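Local coordinates for protein O-methyltransferase, putative (Bacillus cereus, PDB 3DUW) that probably transfers methyl groups from S-adenosyl-L-methionine to hydroxyl groups of its substrates, and here holds the spent cofactor S-adenosyl-L-homocysteine, at residues H40-T45 with G69-I74; L63-L68 with I139-Q144; V86-A91 with D110-R115. One frame throughout, in Å; residues are numbered along the deposited sequence.

Contact 1. Residues H40-T45 with G69-I74; sequences HDVSPT and GGYSTI. With SAH (S-adenosyl-L-homocysteine), chain C.
Val42 and Tyr71 meet beside the amino-acid end of the bound S-adenosyl-L-homocysteine, and illustrate how a cofactor can join two segments that share no direct hydrogen bond. The methyl CG2 of Val42 lies 3.8 Å from Tyr71 CD2, and Val42 O comes within 3.1 Å of Tyr71 CE2. With CG opposite its backbone N (chi1 -173°), Tyr71 sends its ring toward Val42 and Pro44, whose CG packs 3.4 Å from Tyr71 OH. Asp41 OD2 meets Tyr71 CB at 3.6 Å, the carboxylate and ring planes 84° apart. Val42 N donates to the ligand carboxylate O (3.0 Å), an atom less certainly placed, and Ser72 OG takes a hydrogen bond from the ligand amino N (3.0 Å). A water also joins the two sides, donating to Asp41 OD2 (2.7 Å) and ligand OXT and accepting from the backbone N atoms of Gly69 and Tyr71. Glu64, bonded to the Ser72 hydroxyl, positions it from the second shell. The contact lies where helices 44-57 and 71-77 begin: Ser43 and Gly70 occupy the N-cap positions, only Ser43 capping through its side chain. Leu25 and Leu29 of helix 23-34 pack against Tyr71, Phe138 of strand 136-139 against Val42 and Ser72.

Contact 2. Residues L63-L68 with I139-Q144; sequences LEIGTL and IDADKQ. With SAH (S-adenosyl-L-homocysteine), chain C.
Ile65 and Ile139 pair as parallel neighbours with CA atoms 5.0 Å apart, and just beyond them the two chains draw closer still, Gly66 and Ala141 lying 4.0 Å apart by CA. One backbone hydrogen bond closes the pair, from Asp140 N to Ile65 O (2.8 Å). Past it, Gly66 CA gives a fairly straight CH...O contact to Asp140 O; the backbones can come this close because Gly66 has no side chain, where a CB would run into Asp140 O and Ala141 CA. Gly66-Leu68, running on into Gly69 and Gly70 after strand 61-65, form the glycine-containing cofactor loop of Rossmann-like methyltransferases. The isoleucines project to the same face of the sheet, which helix 146-155 covers through Tyr149. Ile65 turns its CG2 branch to the methyl CB of Ala141 (3.8 Å), while its CD1 reaches more loosely toward CG1 of Ile139.

On the ligand side, Gly66 O accepts a hydrogen bond from the amino N (3.2 Å). The same N donates to Asp140 OD2, although the modelled separation is very short and its exact value doubtful. Leu68 lays CB 3.4 Å from CB of the ligand. Asp142 OD1, hydrogen-bonded to Tyr149 OH, approaches adenine N7 at 3.3 Å. Lys143 curls back over its own segment: NZ bonds Ala141 O (2.9 Å) and forms a salt bridge with Asp140 OD1, approached from the anti side, 33° out of the carboxylate plane, which probably helps fix how that carboxylate is turned. With Ser72 OG as third acceptor beside Gly66 O and Asp140 OD2, the surroundings are consistent with a charged ammonium.

Contact 3. Residues V86-A91 with D110-R115; sequences VVTLEA and DRVEVR. With SAH (S-adenosyl-L-homocysteine), chain C.
Strands 86-90 and 112-115 run parallel, their axes 4.8 Å apart at closest and inclined by 19°, in strict one-to-one pairing from Val86 with Val112 to Leu89 with Arg115. Five backbone hydrogen bonds join them, alternating in direction: Val86 N to Arg111 O, Glu113 N to Val86 O, Thr88 N to Glu113 O, Arg115 N to Thr88 O and Glu90 N to Arg115 O, the last being the longest at 3.1 Å.

Side chains alternate between two faces. On one, Thr88 sets its methyl CG2 3.6 Å from CG2 of Val114, alongside it; its hydroxyl OG1, turned opposite the backbone N (chi1 -175°), hydrogen-bonds with Glu64 and Thr67. On the other, Leu89 CD2 touches Arg115 CB at 3.9 Å, and the guanidinium goes on to a salt bridge with Glu129.

Where the strand ends, Glu90 bends at chi2 (53°) and grips the ribose: OE1 receives O3' and OE2 receives O2' of the ligand, each at 2.7 Å. Leu68 N also bonds OE1, and Ser92 N bonds OE2, positioning the carboxylate. Such an acidic residue is a hallmark of this methyltransferase fold. The pair forms a beta-alpha-beta unit with helix 93-105, which packs on Val112 and Val114; helix 71-77 covers Val86 and Val112, helix 119-128 lies on Leu89 and Arg115, strand 61-65 flanks 86-90, and 112-116 is an outermost strand of the sheet within this chain.

The three contacts divide one ligand among them: contact 1 holds the carboxylate and, through Ser72, shares the amino group with Gly66 and Asp140 of contact 2, while contact 3 holds the ribose hydroxyls. The centres of contacts 1 and 2 are about 11 Å apart, as are those of contacts 2 and 3; those of contacts 1 and 3 are about 14 Å apart. Glu64 of contact 2 ties them together, its OE2 lying 2.5 Å from Ser72 OG of contact 1 and its OE1 2.6 Å from Thr88 OG1 of contact 3, both probable hydrogen bonds. Thr73 CG2 packs 3.7 Å from Val112 CG1, joining contacts 1 and 3. Contact 3 is nested within the loop that contact 2 closes.

Contact 1. Residues H40-T45 with G69-I74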
loop_
_atom_site.group_PDB
_atom_site.type_symbol
_atom_site.label_atom_id
_atom_site.label_comp_id
_atom_site.label_asym_id
_atom_site.label_seq_id
_atom_site.Cartn_x
_atom_site.Cartn_y
_atom_site.Cartn_z
ATOM N N HIS A 40 -10.578 -11.119 13.955
ATOM C CA HIS A 40 -9.603 -11.242 12.880
ATOM C C HIS A 40 -9.902 -10.342 11.688
ATOM O O HIS A 40 -9.286 -10.498 10.628
ATOM C CB HIS A 40 -9.501 -12.695 12.401
ATOM C CG HIS A 40 -9.023 -13.651 13.450
ATOM N ND1 HIS A 40 -8.286 -13.255 14.545
ATOM C CD2 HIS A 40 -9.158 -14.994 13.553
ATOM C CE1 HIS A 40 -7.990 -14.312 15.280
ATOM N NE2 HIS A 40 -8.507 -15.380 14.700
ATOM N N ASP A 41 -10.835 -9.405 11.851
ATOM C CA ASP A 41 -11.163 -8.485 10.761
ATOM C C ASP A 41 -9.955 -7.591 10.496
ATOM O O ASP A 41 -9.141 -7.358 11.390
ATOM C CB ASP A 41 -12.329 -7.549 11.125
ATOM C CG ASP A 41 -13.377 -8.200 12.008
ATOM O OD1 ASP A 41 -13.065 -8.497 13.179
ATOM O OD2 ASP A 41 -14.518 -8.398 11.535
ATOM N N VAL A 42 -9.823 -7.091 9.274
ATOM C CA VAL A 42 -8.729 -6.163 9.015
ATOM C C VAL A 42 -9.021 -4.950 9.899
ATOM O O VAL A 42 -10.168 -4.715 10.294
ATOM C CB VAL A 42 -8.684 -5.684 7.539
ATOM C CG1 VAL A 42 -8.280 -6.831 6.634
ATOM C CG2 VAL A 42 -10.030 -5.095 7.123
ATOM N N SER A 43 -7.983 -4.195 10.233
ATOM C CA SER A 43 -8.155 -2.999 11.047
ATOM C C SER A 43 -8.815 -1.938 10.171
ATOM O O SER A 43 -8.866 -2.074 8.945
ATOM C CB SER A 43 -6.798 -2.478 11.515
ATOM O OG SER A 43 -6.074 -1.955 10.413
ATOM N N PRO A 44 -9.330 -0.863 10.784
ATOM C CA PRO A 44 -9.968 0.180 9.978
ATOM C C PRO A 44 -9.026 0.806 8.944
ATOM O O PRO A 44 -9.427 1.060 7.806
ATOM C CB PRO A 44 -10.426 1.189 11.024
ATOM C CG PRO A 44 -10.725 0.325 12.211
ATOM C CD PRO A 44 -9.549 -0.629 12.222
ATOM N N THR A 45 -7.778 1.060 9.337
ATOM C CA THR A 45 -6.817 1.666 8.419
ATOM C C THR A 45 -6.448 0.705 7.291
ATOM O O THR A 45 -6.191 1.134 6.165
ATOM C CB THR A 45 -5.541 2.130 9.158
ATOM O OG1 THR A 45 -5.010 1.053 9.936
ATOM C CG2 THR A 45 -5.861 3.306 10.072
ATOM N N GLY A 69 -16.978 -11.747 9.008
ATOM C CA GLY A 69 -18.239 -11.064 9.174
ATOM C C GLY A 69 -18.510 -10.044 8.073
ATOM O O GLY A 69 -19.477 -9.294 8.130
ATOM N N GLY A 70 -17.646 -10.011 7.063
ATOM C CA GLY A 70 -17.819 -9.096 5.946
ATOM C C GLY A 70 -17.275 -7.688 6.161
ATOM O O GLY A 70 -17.581 -6.776 5.386
ATOM N N TYR A 71 -16.471 -7.497 7.205
ATOM C CA TYR A 71 -15.896 -6.182 7.465
ATOM C C TYR A 71 -15.000 -5.740 6.297
ATOM O O TYR A 71 -15.209 -4.671 5.728
ATOM C CB TYR A 71 -15.107 -6.202 8.777
ATOM C CG TYR A 71 -14.606 -4.842 9.208
ATOM C CD1 TYR A 71 -15.464 -3.901 9.779
ATOM C CD2 TYR A 71 -13.270 -4.491 9.030
ATOM C CE1 TYR A 71 -15.000 -2.644 10.164
ATOM C CE2 TYR A 71 -12.797 -3.241 9.407
ATOM C CZ TYR A 71 -13.663 -2.324 9.972
ATOM O OH TYR A 71 -13.183 -1.082 10.323
ATOM N N SER A 72 -14.016 -6.554 5.927
ATOM C CA SER A 72 -13.152 -6.193 4.805
ATOM C C SER A 72 -13.972 -6.116 3.523
ATOM O O SER A 72 -13.718 -5.278 2.661
ATOM C CB SER A 72 -12.048 -7.232 4.610
ATOM O OG SER A 72 -12.604 -8.525 4.439
ATOM N N THR A 73 -14.953 -7.008 3.407
ATOM C CA THR A 73 -15.807 -7.071 2.229
ATOM C C THR A 73 -16.501 -5.741 1.973
ATOM O O THR A 73 -16.604 -5.294 0.831
ATOM C CB THR A 73 -16.879 -8.153 2.404
ATOM O OG1 THR A 73 -16.322 -9.262 3.122
ATOM C CG2 THR A 73 -17.373 -8.631 1.051
ATOM N N ILE A 74 -16.990 -5.117 3.039
ATOM C CA ILE A 74 -17.666 -3.831 2.921
ATOM C C ILE A 74 -16.690 -2.747 2.449
ATOM O O ILE A 74 -17.022 -1.936 1.582
ATOM C CB ILE A 74 -18.317 -3.448 4.267
ATOM C CG1 ILE A 74 -19.509 -4.376 4.522
ATOM C CG2 ILE A 74 -18.755 -1.991 4.252
ATOM C CD1 ILE A 74 -20.046 -4.331 5.937
HETATM N N SAH C . -10.866 -10.703 5.658
HETATM C CA SAH C . -11.944 -10.695 6.715
HETATM C CB SAH C . -11.628 -11.675 7.794
HETATM C CG SAH C . -11.506 -13.132 7.413
HETATM S SD SAH C . -10.816 -14.068 8.844
HETATM C C SAH C . -11.977 -9.265 7.351
HETATM O O SAH C . -11.137 -8.437 6.987
HETATM O OXT SAH C . -12.894 -9.042 8.219
HETATM C "C5'" SAH C . -10.457 -15.581 8.048
HETATM C "C4'" SAH C . -11.792 -16.314 7.544
HETATM O "O4'" SAH C . -11.253 -17.481 6.928
HETATM C "C3'" SAH C . -12.715 -16.865 8.621
HETATM O "O3'" SAH C . -14.036 -16.326 8.522
HETATM C "C2'" SAH C . -12.634 -18.425 8.381
HETATM O "O2'" SAH C . -13.825 -19.106 8.749
HETATM C "C1'" SAH C . -12.302 -18.496 6.904
HETATM N N9 SAH C . -11.789 -19.648 6.445
HETATM C C8 SAH C . -10.899 -20.562 6.981
HETATM N N7 SAH C . -10.631 -21.580 6.226
HETATM C C5 SAH C . -11.400 -21.358 5.056
HETATM C C6 SAH C . -11.530 -22.133 3.846
HETATM N N6 SAH C . -10.886 -23.287 3.625
HETATM N N1 SAH C . -12.377 -21.603 2.907
HETATM C C2 SAH C . -13.055 -20.431 3.087
HETATM N N3 SAH C . -12.958 -19.663 4.229
HETATM C C4 SAH C . -12.115 -20.186 5.168
HETATM O O HOH W 1 -15.400 -9.493 9.214
#

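Contact 2. Residues L63-L68 with I139-Q144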
loop_
_atom_site.group_PDB
_atom_site.type_symbol
_atom_site.label_atom_id
_atom_site.label_comp_id
_atom_site.label_asym_id
_atom_site.label_seq_id
_atom_site.Cartn_x
_atom_site.Cartn_y
_atom_site.Cartn_z
ATOM N N LEU A 63 -12.469 -10.585 -5.992
ATOM C CA LEU A 63 -12.565 -11.913 -5.404
ATOM C C LEU A 63 -11.899 -11.849 -4.036
ATOM O O LEU A 63 -10.746 -11.430 -3.926
ATOM C CB LEU A 63 -11.844 -12.956 -6.265
ATOM C CG LEU A 63 -11.675 -14.342 -5.630
ATOM C CD1 LEU A 63 -13.042 -14.981 -5.410
ATOM C CD2 LEU A 63 -10.822 -15.225 -6.531
ATOM N N GLU A 64 -12.637 -12.231 -3.001
ATOM C CA GLU A 64 -12.104 -12.246 -1.645
ATOM C C GLU A 64 -12.180 -13.662 -1.102
ATOM O O GLU A 64 -13.190 -14.347 -1.276
ATOM C CB GLU A 64 -12.905 -11.317 -0.731
ATOM C CG GLU A 64 -12.504 -11.411 0.732
ATOM C CD GLU A 64 -13.276 -10.443 1.588
ATOM O OE1 GLU A 64 -14.505 -10.628 1.735
ATOM O OE2 GLU A 64 -12.658 -9.486 2.103
ATOM N N ILE A 65 -11.102 -14.109 -0.465
ATOM C CA ILE A 65 -11.061 -15.438 0.126
ATOM C C ILE A 65 -10.924 -15.231 1.633
ATOM O O ILE A 65 -9.879 -14.799 2.120
ATOM C CB ILE A 65 -9.867 -16.261 -0.416
ATOM C CG1 ILE A 65 -9.876 -16.242 -1.950
ATOM C CG2 ILE A 65 -9.957 -17.691 0.093
ATOM C CD1 ILE A 65 -8.721 -17.003 -2.595
ATOM N N GLY A 66 -12.003 -15.523 2.359
ATOM C CA GLY A 66 -12.025 -15.346 3.804
ATOM C C GLY A 66 -12.911 -14.150 4.137
ATOM O O GLY A 66 -12.434 -13.015 4.182
ATOM N N THR A 67 -14.194 -14.406 4.417
ATOM C CA THR A 67 -15.160 -13.338 4.697
ATOM C C THR A 67 -15.365 -12.949 6.173
ATOM O O THR A 67 -15.585 -11.761 6.463
ATOM C CB THR A 67 -16.565 -13.724 4.150
ATOM O OG1 THR A 67 -16.435 -14.369 2.872
ATOM C CG2 THR A 67 -17.428 -12.479 4.030
ATOM N N LEU A 68 -15.314 -13.933 7.083
ATOM C CA LEU A 68 -15.577 -13.678 8.509
ATOM C C LEU A 68 -16.956 -13.021 8.658
ATOM O O LEU A 68 -17.988 -13.651 8.437
ATOM C CB LEU A 68 -14.539 -12.752 9.123
ATOM C CG LEU A 68 -14.393 -12.780 10.638
ATOM C CD1 LEU A 68 -14.259 -14.216 11.130
ATOM C CD2 LEU A 68 -13.180 -11.972 11.059
ATOM N N ILE A 139 -6.576 -12.270 -0.523
ATOM C CA ILE A 139 -6.414 -13.581 0.097
ATOM C C ILE A 139 -6.281 -13.374 1.599
ATOM O O ILE A 139 -5.258 -12.880 2.082
ATOM C CB ILE A 139 -5.172 -14.296 -0.465
ATOM C CG1 ILE A 139 -5.273 -14.367 -1.992
ATOM C CG2 ILE A 139 -5.067 -15.691 0.125
ATOM C CD1 ILE A 139 -4.073 -14.996 -2.673
ATOM N N ASP A 140 -7.320 -13.761 2.332
ATOM C CA ASP A 140 -7.349 -13.557 3.775
ATOM C C ASP A 140 -8.151 -14.630 4.509
ATOM O O ASP A 140 -9.018 -14.317 5.327
ATOM C CB ASP A 140 -7.940 -12.169 4.055
ATOM C CG ASP A 140 -7.737 -11.714 5.481
ATOM O OD1 ASP A 140 -6.731 -12.105 6.102
ATOM O OD2 ASP A 140 -8.581 -10.939 5.977
ATOM N N ALA A 141 -7.848 -15.893 4.225
ATOM C CA ALA A 141 -8.546 -17.002 4.863
ATOM C C ALA A 141 -7.567 -17.827 5.696
ATOM O O ALA A 141 -6.875 -17.287 6.560
ATOM C CB ALA A 141 -9.214 -17.868 3.796
ATOM N N ASP A 142 -7.529 -19.138 5.459
ATOM C CA ASP A 142 -6.605 -20.006 6.179
ATOM C C ASP A 142 -5.287 -19.920 5.422
ATOM O O ASP A 142 -5.166 -20.402 4.300
ATOM C CB ASP A 142 -7.140 -21.446 6.238
ATOM C CG ASP A 142 -7.546 -21.991 4.882
ATOM O OD1 ASP A 142 -8.158 -21.252 4.079
ATOM O OD2 ASP A 142 -7.272 -23.185 4.628
ATOM N N LYS A 143 -4.307 -19.275 6.044
ATOM C CA LYS A 143 -3.023 -19.059 5.403
ATOM C C LYS A 143 -2.253 -20.323 5.037
ATOM O O LYS A 143 -1.374 -20.282 4.176
ATOM C CB LYS A 143 -2.173 -18.118 6.264
ATOM C CG LYS A 143 -2.913 -16.836 6.690
ATOM C CD LYS A 143 -3.632 -16.166 5.519
ATOM C CE LYS A 143 -4.246 -14.806 5.888
ATOM N NZ LYS A 143 -5.404 -14.835 6.835
ATOM N N GLN A 144 -2.576 -21.452 5.662
ATOM C CA GLN A 144 -1.877 -22.679 5.298
ATOM C C GLN A 144 -2.176 -23.031 3.840
ATOM O O GLN A 144 -1.406 -23.744 3.200
ATOM C CB GLN A 144 -2.259 -23.858 6.209
ATOM C CG GLN A 144 -3.710 -23.958 6.614
ATOM C CD GLN A 144 -4.007 -23.183 7.883
ATOM O OE1 GLN A 144 -4.136 -21.964 7.860
ATOM N NE2 GLN A 144 -4.110 -23.893 9.003
HETATM N N SAH C . -10.866 -10.703 5.658
HETATM C CA SAH C . -11.944 -10.695 6.715
HETATM C CB SAH C . -11.628 -11.675 7.794
HETATM C CG SAH C . -11.506 -13.132 7.413
HETATM S SD SAH C . -10.816 -14.068 8.844
HETATM C C SAH C . -11.977 -9.265 7.351
HETATM O O SAH C . -11.137 -8.437 6.987
HETATM O OXT SAH C . -12.894 -9.042 8.219
HETATM C "C5'" SAH C . -10.457 -15.581 8.048
HETATM C "C4'" SAH C . -11.792 -16.314 7.544
HETATM O "O4'" SAH C . -11.253 -17.481 6.928
HETATM C "C3'" SAH C . -12.715 -16.865 8.621
HETATM O "O3'" SAH C . -14.036 -16.326 8.522
HETATM C "C2'" SAH C . -12.634 -18.425 8.381
HETATM O "O2'" SAH C . -13.825 -19.106 8.749
HETATM C "C1'" SAH C . -12.302 -18.496 6.904
HETATM N N9 SAH C . -11.789 -19.648 6.445
HETATM C C8 SAH C . -10.899 -20.562 6.981
HETATM N N7 SAH C . -10.631 -21.580 6.226
HETATM C C5 SAH C . -11.400 -21.358 5.056
HETATM C C6 SAH C . -11.530 -22.133 3.846
HETATM N N6 SAH C . -10.886 -23.287 3.625
HETATM N N1 SAH C . -12.377 -21.603 2.907
HETATM C C2 SAH C . -13.055 -20.431 3.087
HETATM N N3 SAH C . -12.958 -19.663 4.229
HETATM C C4 SAH C . -12.115 -20.186 5.168
#

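Contact 3. Residues V86-A91 with D110-R115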
loop_
_atom_site.group_PDB
_atom_site.type_symbol
_atom_site.label_atom_id
_atom_site.label_comp_id
_atom_site.label_asym_id
_atom_site.label_seq_id
_atom_site.Cartn_x
_atom_site.Cartn_y
_atom_site.Cartn_z
ATOM N N VAL A 86 -18.356 -8.011 -5.989
ATOM C CA VAL A 86 -17.440 -8.704 -5.098
ATOM C C VAL A 86 -17.985 -10.104 -4.869
ATOM O O VAL A 86 -19.182 -10.281 -4.635
ATOM C CB VAL A 86 -17.342 -8.033 -3.706
ATOM C CG1 VAL A 86 -16.384 -8.826 -2.820
ATOM C CG2 VAL A 86 -16.882 -6.597 -3.839
ATOM N N VAL A 87 -17.108 -11.092 -4.970
ATOM C CA VAL A 87 -17.467 -12.476 -4.710
ATOM C C VAL A 87 -16.536 -12.854 -3.567
ATOM O O VAL A 87 -15.316 -12.792 -3.715
ATOM C CB VAL A 87 -17.188 -13.391 -5.918
ATOM C CG1 VAL A 87 -17.472 -14.834 -5.542
ATOM C CG2 VAL A 87 -18.049 -12.972 -7.101
ATOM N N THR A 88 -17.106 -13.216 -2.422
ATOM C CA THR A 88 -16.297 -13.575 -1.268
ATOM C C THR A 88 -16.605 -14.997 -0.800
ATOM O O THR A 88 -17.762 -15.431 -0.797
ATOM C CB THR A 88 -16.497 -12.538 -0.127
ATOM O OG1 THR A 88 -15.612 -12.843 0.953
ATOM C CG2 THR A 88 -17.940 -12.522 0.358
ATOM N N LEU A 89 -15.554 -15.715 -0.415
ATOM C CA LEU A 89 -15.658 -17.111 0.001
ATOM C C LEU A 89 -15.486 -17.323 1.504
ATOM O O LEU A 89 -14.512 -16.855 2.102
ATOM C CB LEU A 89 -14.613 -17.930 -0.764
ATOM C CG LEU A 89 -14.540 -17.604 -2.261
ATOM C CD1 LEU A 89 -13.506 -18.494 -2.928
ATOM C CD2 LEU A 89 -15.902 -17.790 -2.910
ATOM N N GLU A 90 -16.425 -18.054 2.102
ATOM C CA GLU A 90 -16.403 -18.321 3.536
ATOM C C GLU A 90 -16.793 -19.766 3.852
ATOM O O GLU A 90 -17.846 -20.243 3.427
ATOM C CB GLU A 90 -17.349 -17.348 4.243
ATOM C CG GLU A 90 -17.496 -17.567 5.736
ATOM C CD GLU A 90 -16.161 -17.601 6.451
ATOM O OE1 GLU A 90 -15.340 -16.684 6.220
ATOM O OE2 GLU A 90 -15.936 -18.539 7.246
ATOM N N ALA A 91 -15.945 -20.454 4.610
ATOM C CA ALA A 91 -16.188 -21.850 4.964
ATOM C C ALA A 91 -17.246 -22.063 6.044
ATOM O O ALA A 91 -17.988 -23.042 6.003
ATOM C CB ALA A 91 -14.885 -22.502 5.391
ATOM N N ASP A 110 -26.418 -5.915 -3.239
ATOM C CA ASP A 110 -26.559 -5.855 -4.688
ATOM C C ASP A 110 -25.194 -5.932 -5.375
ATOM O O ASP A 110 -25.107 -6.243 -6.563
ATOM C CB ASP A 110 -27.274 -4.562 -5.100
ATOM C CG ASP A 110 -26.403 -3.332 -4.939
ATOM O OD1 ASP A 110 -25.731 -3.204 -3.891
ATOM O OD2 ASP A 110 -26.396 -2.485 -5.858
ATOM N N ARG A 111 -24.133 -5.651 -4.620
ATOM C CA ARG A 111 -22.768 -5.679 -5.150
ATOM C C ARG A 111 -21.951 -6.865 -4.651
ATOM O O ARG A 111 -20.881 -7.146 -5.188
ATOM C CB ARG A 111 -21.997 -4.418 -4.746
ATOM C CG ARG A 111 -22.404 -3.119 -5.401
ATOM C CD ARG A 111 -21.439 -2.028 -4.958
ATOM N NE ARG A 111 -21.760 -0.721 -5.518
ATOM C CZ ARG A 111 -21.075 0.388 -5.263
ATOM N NH1 ARG A 111 -20.022 0.355 -4.454
ATOM N NH2 ARG A 111 -21.449 1.535 -5.813
ATOM N N VAL A 112 -22.442 -7.553 -3.625
ATOM C CA VAL A 112 -21.687 -8.656 -3.048
ATOM C C VAL A 112 -22.380 -10.004 -3.007
ATOM O O VAL A 112 -23.555 -10.102 -2.658
ATOM C CB VAL A 112 -21.262 -8.318 -1.601
ATOM C CG1 VAL A 112 -20.356 -9.410 -1.056
ATOM C CG2 VAL A 112 -20.578 -6.965 -1.559
ATOM N N GLU A 113 -21.621 -11.037 -3.356
ATOM C CA GLU A 113 -22.092 -12.411 -3.329
ATOM C C GLU A 113 -21.206 -13.168 -2.350
ATOM O O GLU A 113 -19.987 -13.217 -2.522
ATOM C CB GLU A 113 -21.987 -13.059 -4.713
ATOM C CG GLU A 113 -22.193 -14.572 -4.692
ATOM C CD GLU A 113 -22.193 -15.186 -6.078
ATOM O OE1 GLU A 113 -21.247 -14.928 -6.850
ATOM O OE2 GLU A 113 -23.144 -15.934 -6.394
ATOM N N VAL A 114 -21.816 -13.727 -1.311
ATOM C CA VAL A 114 -21.083 -14.507 -0.324
ATOM C C VAL A 114 -21.356 -15.972 -0.642
ATOM O O VAL A 114 -22.512 -16.404 -0.627
ATOM C CB VAL A 114 -21.568 -14.221 1.120
ATOM C CG1 VAL A 114 -20.803 -15.088 2.104
ATOM C CG2 VAL A 114 -21.379 -12.755 1.461
ATOM N N ARG A 115 -20.307 -16.731 -0.943
ATOM C CA ARG A 115 -20.470 -18.146 -1.254
ATOM C C ARG A 115 -19.949 -18.997 -0.101
ATOM O O ARG A 115 -18.779 -18.908 0.275
ATOM C CB ARG A 115 -19.733 -18.512 -2.548
ATOM C CG ARG A 115 -19.965 -19.964 -2.963
ATOM C CD ARG A 115 -19.395 -20.299 -4.339
ATOM N NE ARG A 115 -19.960 -19.470 -5.398
ATOM C CZ ARG A 115 -20.305 -19.921 -6.600
ATOM N NH1 ARG A 115 -20.150 -21.204 -6.904
ATOM N NH2 ARG A 115 -20.803 -19.087 -7.501
HETATM N N SAH C . -10.866 -10.703 5.658
HETATM C CA SAH C . -11.944 -10.695 6.715
HETATM C CB SAH C . -11.628 -11.675 7.794
HETATM C CG SAH C . -11.506 -13.132 7.413
HETATM S SD SAH C . -10.816 -14.068 8.844
HETATM C C SAH C . -11.977 -9.265 7.351
HETATM O O SAH C . -11.137 -8.437 6.987
HETATM O OXT SAH C . -12.894 -9.042 8.219
HETATM C "C5'" SAH C . -10.457 -15.581 8.048
HETATM C "C4'" SAH C . -11.792 -16.314 7.544
HETATM O "O4'" SAH C . -11.253 -17.481 6.928
HETATM C "C3'" SAH C . -12.715 -16.865 8.621
HETATM O "O3'" SAH C . -14.036 -16.326 8.522
HETATM C "C2'" SAH C . -12.634 -18.425 8.381
HETATM O "O2'" SAH C . -13.825 -19.106 8.749
HETATM C "C1'" SAH C . -12.302 -18.496 6.904
HETATM N N9 SAH C . -11.789 -19.648 6.445
HETATM C C8 SAH C . -10.899 -20.562 6.981
HETATM N N7 SAH C . -10.631 -21.580 6.226
HETATM C C5 SAH C . -11.400 -21.358 5.056
HETATM C C6 SAH C . -11.530 -22.133 3.846
HETATM N N6 SAH C . -10.886 -23.287 3.625
HETATM N N1 SAH C . -12.377 -21.603 2.907
HETATM C C2 SAH C . -13.055 -20.431 3.087
HETATM N N3 SAH C . -12.958 -19.663 4.229
HETATM C C4 SAH C . -12.115 -20.186 5.168
#